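PDB 3ER6: putative transcriptional regulator protein from Vibrio parahaemolyticus, which probably regulates transcription by binding specific DNA sequences, the chain here being its DJ-1/PfpI-like domain. Local coordinates for residues Ile118-Lys123 against Leu141-Phe146; Leu127-Val133 against Asp160-Leu165; Ala132-Ser136 against Ser166-Tyr170. The protein carries 1 engineered substitution. One frame throughout, in Å; residues are numbered along the deposited sequence. Where two conformers were deposited one is given.

The three contacts lie within one DJ-1/PfpI-like domain, their centres about 12 to 13 Å from one another. Along the chain their first segments come in the order 118-123, 127-133 and 132-136, and their partners follow in the same order, 141-146, 160-165 and 166-170, so the connections interlace. Contact 1 packs helix 117-124 against helix 136-145. Contact 2 joins the stretch between these helices to the hairpin at one side of the six-stranded mixed sheet, and contact 3 continues from it, sharing Ala132 and Val133, into the loop beyond strand 163-166. Ile118, Val121 and Phe142 of contact 1 touch Leu165, Val133 and Ala132, merging the contacts into one continuous body of packing.

Contact 1. Residues Ile118-Lys123 against Leu141-Phe146; sequences IFVVAK and LFGELF
Phe119 and Phe142 reach each other through different first torsions: CG of Phe119 lies opposite its own carbonyl carbon (chi1 -78°), whereas CG of Phe142 is swung opposite the backbone N (chi1 -166°). The two side chains slide past one another in opposite directions and end as a T-shaped pair. The edge of Phe142 points at the face of Phe119, the planes are turned by 83° and the centroids stand 5.1 Å apart. Phe142 CD1 comes down over the centre of the Phe119 ring, 3.7 Å above its plane, while Leu145 CD1 fits in plane at the edge of the same ring, 3.9 Å from Phe119 CE2. A second aromatic group works by its face. Ala122 CB sits 3.5 Å from the centroid of the Phe146 ring, almost exactly on the ring normal, a CH-pi contact; Leu145 CB lies toward the rim of the opposite face, so aliphatic carbon flanks both faces. Phe146 CD2 in turn lies over the centre of Phe142, and Ile118 CG2 approaches Phe142 CE1 at 4.0 Å. No hydrogen bond crosses the interface, which illustrates how one T-shaped pair and a CH-pi contact can join two helical segments. Ala122 CB touches both Phe142 and Phe146, and the segment axes are 11.5 Å apart at closest approach, the phenylalanine rings filling the gap. Met134 and Pro86 add further cover to Phe119. The result is a nearly parallel helix pair on one flank of the DJ-1/PfpI alpha/beta domain, in which helix 117-124 follows directly on sheet strand 110-114.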
# COMPACT_ATOMS: atom_id res chain seq x y z
N ILE A 118 -13.08 8.65 -3.03
CA ILE A 118 -13.60 10.04 -3.03
C ILE A 118 -14.94 10.17 -3.82
O ILE A 118 -15.84 10.93 -3.40
CB ILE A 118 -12.52 11.10 -3.45
CG1 ILE A 118 -11.39 11.12 -2.43
CG2 ILE A 118 -13.19 12.54 -3.60
CD1 ILE A 118 -10.10 11.68 -2.94
N PHE A 119 -15.10 9.40 -4.89
CA PHE A 119 -16.32 9.42 -5.68
C PHE A 119 -17.49 8.93 -4.81
O PHE A 119 -18.63 9.38 -4.99
CB PHE A 119 -16.20 8.52 -6.93
CG PHE A 119 -15.40 9.12 -8.06
CD1 PHE A 119 -14.03 9.33 -7.94
CD2 PHE A 119 -16.04 9.47 -9.27
CE1 PHE A 119 -13.30 9.88 -8.99
CE2 PHE A 119 -15.31 10.03 -10.31
CZ PHE A 119 -13.94 10.22 -10.17
N VAL A 120 -17.23 7.97 -3.91
CA VAL A 120 -18.26 7.47 -2.99
C VAL A 120 -18.74 8.56 -2.02
O VAL A 120 -19.97 8.80 -1.85
CB VAL A 120 -17.75 6.24 -2.18
CG1 VAL A 120 -18.87 5.72 -1.25
CG2 VAL A 120 -17.26 5.11 -3.13
N VAL A 121 -17.80 9.26 -1.39
CA VAL A 121 -18.23 10.34 -0.47
C VAL A 121 -18.91 11.51 -1.29
O VAL A 121 -19.86 12.12 -0.79
CB VAL A 121 -17.08 10.88 0.44
CG1 VAL A 121 -16.54 9.77 1.30
CG2 VAL A 121 -16.00 11.49 -0.39
N ALA A 122 -18.45 11.78 -2.51
CA ALA A 122 -19.14 12.79 -3.37
C ALA A 122 -20.58 12.40 -3.59
O ALA A 122 -21.49 13.18 -3.28
CB ALA A 122 -18.41 13.01 -4.72
N LYS A 123 -20.79 11.19 -4.12
CA LYS A 123 -22.12 10.66 -4.35
C LYS A 123 -23.00 10.69 -3.09
O LYS A 123 -24.17 11.03 -3.16
CB LYS A 123 -22.04 9.23 -4.87
CG LYS A 123 -23.40 8.67 -5.23
CD LYS A 123 -23.23 7.38 -6.01
CE LYS A 123 -24.54 6.82 -6.47
NZ LYS A 123 -25.48 7.96 -6.82
N LEU A 141 -13.38 12.73 -15.13
CA LEU A 141 -14.60 12.00 -14.80
C LEU A 141 -15.29 12.60 -13.59
O LEU A 141 -16.51 12.80 -13.61
CB LEU A 141 -14.31 10.50 -14.61
CG LEU A 141 -15.51 9.61 -14.26
CD1 LEU A 141 -16.56 9.61 -15.39
CD2 LEU A 141 -15.05 8.17 -14.02
N PHE A 142 -14.53 12.88 -12.54
CA PHE A 142 -15.11 13.53 -11.35
C PHE A 142 -15.84 14.82 -11.78
O PHE A 142 -16.95 15.12 -11.31
CB PHE A 142 -14.04 13.90 -10.35
CG PHE A 142 -14.59 14.25 -9.00
CD1 PHE A 142 -14.76 13.26 -8.05
CD2 PHE A 142 -14.95 15.56 -8.70
CE1 PHE A 142 -15.28 13.57 -6.79
CE2 PHE A 142 -15.45 15.89 -7.44
CZ PHE A 142 -15.62 14.85 -6.49
N GLY A 143 -15.21 15.58 -12.66
CA GLY A 143 -15.87 16.79 -13.21
C GLY A 143 -17.16 16.50 -13.97
O GLY A 143 -18.11 17.26 -13.87
N GLU A 144 -17.20 15.42 -14.73
CA GLU A 144 -18.42 15.02 -15.44
C GLU A 144 -19.53 14.61 -14.49
O GLU A 144 -20.68 15.03 -14.63
CB GLU A 144 -18.11 13.89 -16.42
CG GLU A 144 -17.03 14.26 -17.44
CD GLU A 144 -17.39 15.50 -18.29
OE1 GLU A 144 -17.84 15.30 -19.44
OE2 GLU A 144 -17.22 16.67 -17.83
N LEU A 145 -19.19 13.84 -13.45
CA LEU A 145 -20.22 13.34 -12.51
C LEU A 145 -20.68 14.34 -11.46
O LEU A 145 -21.85 14.30 -11.02
CB LEU A 145 -19.74 12.00 -11.86
CG LEU A 145 -19.32 10.94 -12.89
CD1 LEU A 145 -18.71 9.66 -12.22
CD2 LEU A 145 -20.52 10.58 -13.71
N PHE A 146 -19.75 15.18 -10.98
CA PHE A 146 -20.01 16.09 -9.89
C PHE A 146 -19.59 17.49 -10.31
O PHE A 146 -18.69 18.09 -9.69
CB PHE A 146 -19.24 15.64 -8.62
CG PHE A 146 -19.52 14.19 -8.24
CD1 PHE A 146 -20.75 13.82 -7.67
CD2 PHE A 146 -18.57 13.19 -8.53
CE1 PHE A 146 -21.03 12.48 -7.38
CE2 PHE A 146 -18.83 11.84 -8.25
CZ PHE A 146 -20.07 11.48 -7.68

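Contact 2. Residues Leu127-Val133 against Asp160-Leu165; sequences LQQNKAV and DGNVYL
Gln129 and Asp160 supply the direct polar link. The backbone N of Gln129 donates to Asp160 OD2 at 2.9 Å with an N-H...O angle of 160°, and OD2 accepts through its syn lone pair, on the side of the other oxygen. Because CG of Asp160 stands opposite its own backbone N (chi1 -180°), the carboxylate extends across to the loop. Two waters reinforce this link. One donates to Asp160 OD2 at 2.6 Å and accepts from Lys131 N, giving OD2 a second partner; the other bridges Gln128 N, 3.0 Å away, to Asp160 O.

Apolar contacts form a second group. Leu127 and Leu165 meet tip to tip, CD2 to CD1 at 3.9 Å, and Leu127 CD2 also touches Val163 CG1, crossing that side chain at about a right angle. Leu165 CD1 presses on Ala132 CA at 3.6 Å, while Val133 CG2 rests on Leu165 CB at 3.8 Å. Ile118 and Val121 of helix 117-124 pack on Leu165 as well.

The whole illustrates an aspartate binding a loop's backbone from the end of a strand: Asp160 begins the type II' turn, with Gly161 at positive phi, that forms the two-residue loop of the beta hairpin joining strands 157-160 and 163-166.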
# COMPACT_ATOMS: atom_id res chain seq x y z
N LEU A 127 -19.70 15.90 1.81
CA LEU A 127 -18.94 17.13 1.79
C LEU A 127 -19.86 18.32 2.06
O LEU A 127 -20.74 18.62 1.26
CB LEU A 127 -18.21 17.25 0.46
CG LEU A 127 -17.10 16.17 0.32
CD1 LEU A 127 -16.67 16.09 -1.18
CD2 LEU A 127 -15.86 16.43 1.25
N GLN A 128 -19.67 18.98 3.20
CA GLN A 128 -20.51 20.12 3.59
C GLN A 128 -20.31 21.33 2.67
O GLN A 128 -21.24 22.07 2.39
CB GLN A 128 -20.25 20.47 5.04
CG GLN A 128 -20.92 21.78 5.51
CD GLN A 128 -22.48 21.73 5.62
OE1 GLN A 128 -23.06 21.76 6.72
NE2 GLN A 128 -23.13 21.67 4.47
N GLN A 129 -19.08 21.50 2.16
CA GLN A 129 -18.71 22.67 1.37
C GLN A 129 -18.64 22.40 -0.12
O GLN A 129 -18.27 23.30 -0.94
CB GLN A 129 -17.35 23.17 1.83
CG GLN A 129 -17.34 23.71 3.25
CD GLN A 129 -16.19 24.71 3.45
OE1 GLN A 129 -15.53 25.12 2.47
NE2 GLN A 129 -15.94 25.10 4.70
N ASN A 130 -18.93 21.17 -0.51
CA ASN A 130 -18.85 20.83 -1.91
C ASN A 130 -17.51 21.21 -2.56
O ASN A 130 -17.49 21.64 -3.70
CB ASN A 130 -20.01 21.45 -2.72
CG ASN A 130 -21.27 20.55 -2.72
OD1 ASN A 130 -22.25 20.83 -3.41
ND2 ASN A 130 -21.26 19.50 -1.89
N LYS A 131 -16.40 20.95 -1.87
CA LYS A 131 -15.09 21.00 -2.53
C LYS A 131 -14.33 19.68 -2.37
O LYS A 131 -14.41 19.04 -1.33
CB LYS A 131 -14.23 22.15 -1.99
CG LYS A 131 -14.95 23.49 -2.09
CD LYS A 131 -14.16 24.61 -1.42
CE LYS A 131 -14.63 25.97 -1.99
NZ LYS A 131 -13.56 27.01 -1.94
N ALA A 132 -13.56 19.27 -3.37
CA ALA A 132 -12.89 17.97 -3.26
C ALA A 132 -11.55 18.04 -3.93
O ALA A 132 -11.17 19.06 -4.50
CB ALA A 132 -13.74 16.87 -3.94
N VAL A 133 -10.88 16.90 -3.92
CA VAL A 133 -9.61 16.73 -4.64
C VAL A 133 -9.67 15.44 -5.48
O VAL A 133 -10.34 14.49 -5.11
CB VAL A 133 -8.43 16.66 -3.61
CG1 VAL A 133 -8.30 18.00 -2.86
CG2 VAL A 133 -8.62 15.47 -2.60
N ASP A 160 -12.86 18.52 5.46
CA ASP A 160 -14.09 19.30 5.49
C ASP A 160 -14.90 18.69 6.63
O ASP A 160 -15.56 17.63 6.49
CB ASP A 160 -14.81 19.16 4.16
CG ASP A 160 -16.13 19.96 4.08
OD1 ASP A 160 -16.53 20.61 5.06
OD2 ASP A 160 -16.76 19.92 3.01
N GLY A 161 -14.81 19.33 7.78
CA GLY A 161 -15.56 18.82 8.92
C GLY A 161 -14.90 17.51 9.32
O GLY A 161 -13.69 17.47 9.59
N ASN A 162 -15.69 16.44 9.37
CA ASN A 162 -15.11 15.14 9.70
C ASN A 162 -14.84 14.26 8.52
O ASN A 162 -14.70 13.03 8.70
CB ASN A 162 -16.01 14.39 10.67
CG ASN A 162 -15.59 14.63 12.06
OD1 ASN A 162 -14.40 14.46 12.42
ND2 ASN A 162 -16.53 15.07 12.87
N VAL A 163 -14.78 14.85 7.34
CA VAL A 163 -14.54 14.09 6.12
C VAL A 163 -13.12 14.43 5.65
O VAL A 163 -12.77 15.61 5.46
CB VAL A 163 -15.60 14.42 5.00
CG1 VAL A 163 -15.32 13.59 3.72
CG2 VAL A 163 -17.01 14.21 5.52
N TYR A 164 -12.31 13.41 5.45
CA TYR A 164 -10.90 13.56 5.04
C TYR A 164 -10.73 12.93 3.68
O TYR A 164 -11.01 11.74 3.50
CB TYR A 164 -9.97 12.80 6.03
CG TYR A 164 -10.06 13.28 7.45
CD1 TYR A 164 -8.99 14.00 8.02
CD2 TYR A 164 -11.18 13.01 8.22
CE1 TYR A 164 -9.03 14.44 9.34
CE2 TYR A 164 -11.27 13.48 9.56
CZ TYR A 164 -10.19 14.20 10.09
OH TYR A 164 -10.26 14.66 11.37
N LEU A 165 -10.25 13.70 2.72
CA LEU A 165 -10.04 13.24 1.39
C LEU A 165 -8.54 13.20 1.05
O LEU A 165 -7.80 14.18 1.26
CB LEU A 165 -10.72 14.18 0.35
CG LEU A 165 -12.21 14.55 0.50
CD1 LEU A 165 -12.62 15.44 -0.70
CD2 LEU A 165 -13.11 13.30 0.58
O HOH W 1 -18.22 17.64 5.40
O HOH W 2 -15.49 20.35 0.79

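Contact 3. Residues Ala132-Ser136 against Ser166-Tyr170; sequences AVMHS and SSGPY
Ser167 OG shares a 2.7 Å hydrogen bond with a water that also donates weakly to Met134 O, so the water spans the two loops. The same OG pushes into the backbone around Met134, 3.3 Å from Met134 CA. It lies opposite the Ser167 carbonyl carbon and beside the backbone N (chi1 -68°), a setting that also brings it to 3.4 Å from Val133 CG2.

His135 carries the other half of the contact. Its first torsion puts CG between the backbone N and the carbonyl carbon (chi1 48°), and the ring presents its CD2 edge to Ser167 O, 3.2 Å away and in the ring plane. Pro169, preceded by a cis peptide bond, brings its CD to 3.9 Å from the same CD2. Over one face stands Met134 SD, 3.7 Å above the ring plane and over its centre. The ring is therefore confined by a sulfur at its face and a carbonyl oxygen at its edge. Thr198 of the second subunit packs on His135, and Tyr170 OH is hydrogen-bonded to Glu29 of that subunit, so both loops take part in the subunit interface.

As a worked case of loop-to-loop packing, this places a histidine against the turn between strand 110-114 and helix 117-124: His135 NE2 is hydrogen-bonded there to Asp115 OD1, and Asp115 probably occupies the place of the nucleophilic cysteine found in many DJ-1/PfpI relatives.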
# COMPACT_ATOMS: atom_id res chain seq x y z
N ALA A 132 -13.56 19.27 -3.37
CA ALA A 132 -12.89 17.97 -3.26
C ALA A 132 -11.55 18.04 -3.93
O ALA A 132 -11.17 19.06 -4.50
CB ALA A 132 -13.74 16.87 -3.94
N VAL A 133 -10.88 16.90 -3.92
CA VAL A 133 -9.61 16.73 -4.64
C VAL A 133 -9.67 15.44 -5.48
O VAL A 133 -10.34 14.49 -5.11
CB VAL A 133 -8.43 16.66 -3.61
CG1 VAL A 133 -8.30 18.00 -2.86
CG2 VAL A 133 -8.62 15.47 -2.60
N MET A 134 -8.99 15.39 -6.63
CA MET A 134 -8.87 14.10 -7.30
C MET A 134 -7.57 14.13 -8.05
O MET A 134 -7.12 15.24 -8.43
CB MET A 134 -10.06 13.83 -8.22
CG MET A 134 -10.03 12.49 -9.00
SD MET A 134 -9.69 10.92 -8.06
CE MET A 134 -10.87 11.08 -6.79
N HIS A 135 -6.94 12.97 -8.28
CA HIS A 135 -5.70 12.96 -9.04
C HIS A 135 -6.02 13.12 -10.54
O HIS A 135 -7.20 13.01 -10.97
CB HIS A 135 -4.88 11.68 -8.75
CG HIS A 135 -5.67 10.41 -8.82
ND1 HIS A 135 -6.25 9.97 -9.98
CD2 HIS A 135 -6.02 9.52 -7.85
CE1 HIS A 135 -6.90 8.84 -9.74
NE2 HIS A 135 -6.78 8.55 -8.45
N SER A 136 -5.00 13.39 -11.34
CA SER A 136 -5.20 13.69 -12.75
C SER A 136 -5.83 12.57 -13.55
O SER A 136 -6.53 12.81 -14.53
CB SER A 136 -3.86 14.09 -13.41
OG SER A 136 -3.37 15.29 -12.84
N SER A 166 -8.10 12.08 0.47
CA SER A 166 -6.71 11.96 0.06
C SER A 166 -6.66 11.29 -1.37
O SER A 166 -6.95 10.10 -1.50
CB SER A 166 -5.89 11.17 1.09
OG SER A 166 -4.56 10.96 0.57
N SER A 167 -6.34 12.07 -2.41
CA SER A 167 -6.30 11.59 -3.82
C SER A 167 -5.43 10.34 -4.02
O SER A 167 -5.83 9.39 -4.67
CB SER A 167 -5.74 12.68 -4.74
OG SER A 167 -6.66 13.73 -4.81
N GLY A 168 -4.24 10.36 -3.46
CA GLY A 168 -3.28 9.31 -3.69
C GLY A 168 -2.89 9.25 -5.17
O GLY A 168 -2.67 10.31 -5.81
N PRO A 169 -2.86 8.04 -5.76
CA PRO A 169 -3.52 6.81 -5.25
C PRO A 169 -2.80 6.07 -4.09
O PRO A 169 -3.48 5.32 -3.35
CB PRO A 169 -3.62 5.92 -6.51
CG PRO A 169 -2.42 6.44 -7.40
CD PRO A 169 -2.49 7.92 -7.19
N TYR A 170 -1.48 6.23 -3.94
CA TYR A 170 -0.75 5.43 -2.93
C TYR A 170 -0.15 6.19 -1.76
O TYR A 170 0.25 5.56 -0.74
CB TYR A 170 0.35 4.52 -3.55
CG TYR A 170 -0.34 3.58 -4.48
CD1 TYR A 170 -1.14 2.56 -3.98
CD2 TYR A 170 -0.31 3.80 -5.87
CE1 TYR A 170 -1.84 1.71 -4.86
CE2 TYR A 170 -1.03 2.95 -6.76
CZ TYR A 170 -1.78 1.91 -6.21
OH TYR A 170 -2.51 1.08 -7.02
O HOH W 3 -5.46 15.96 -5.83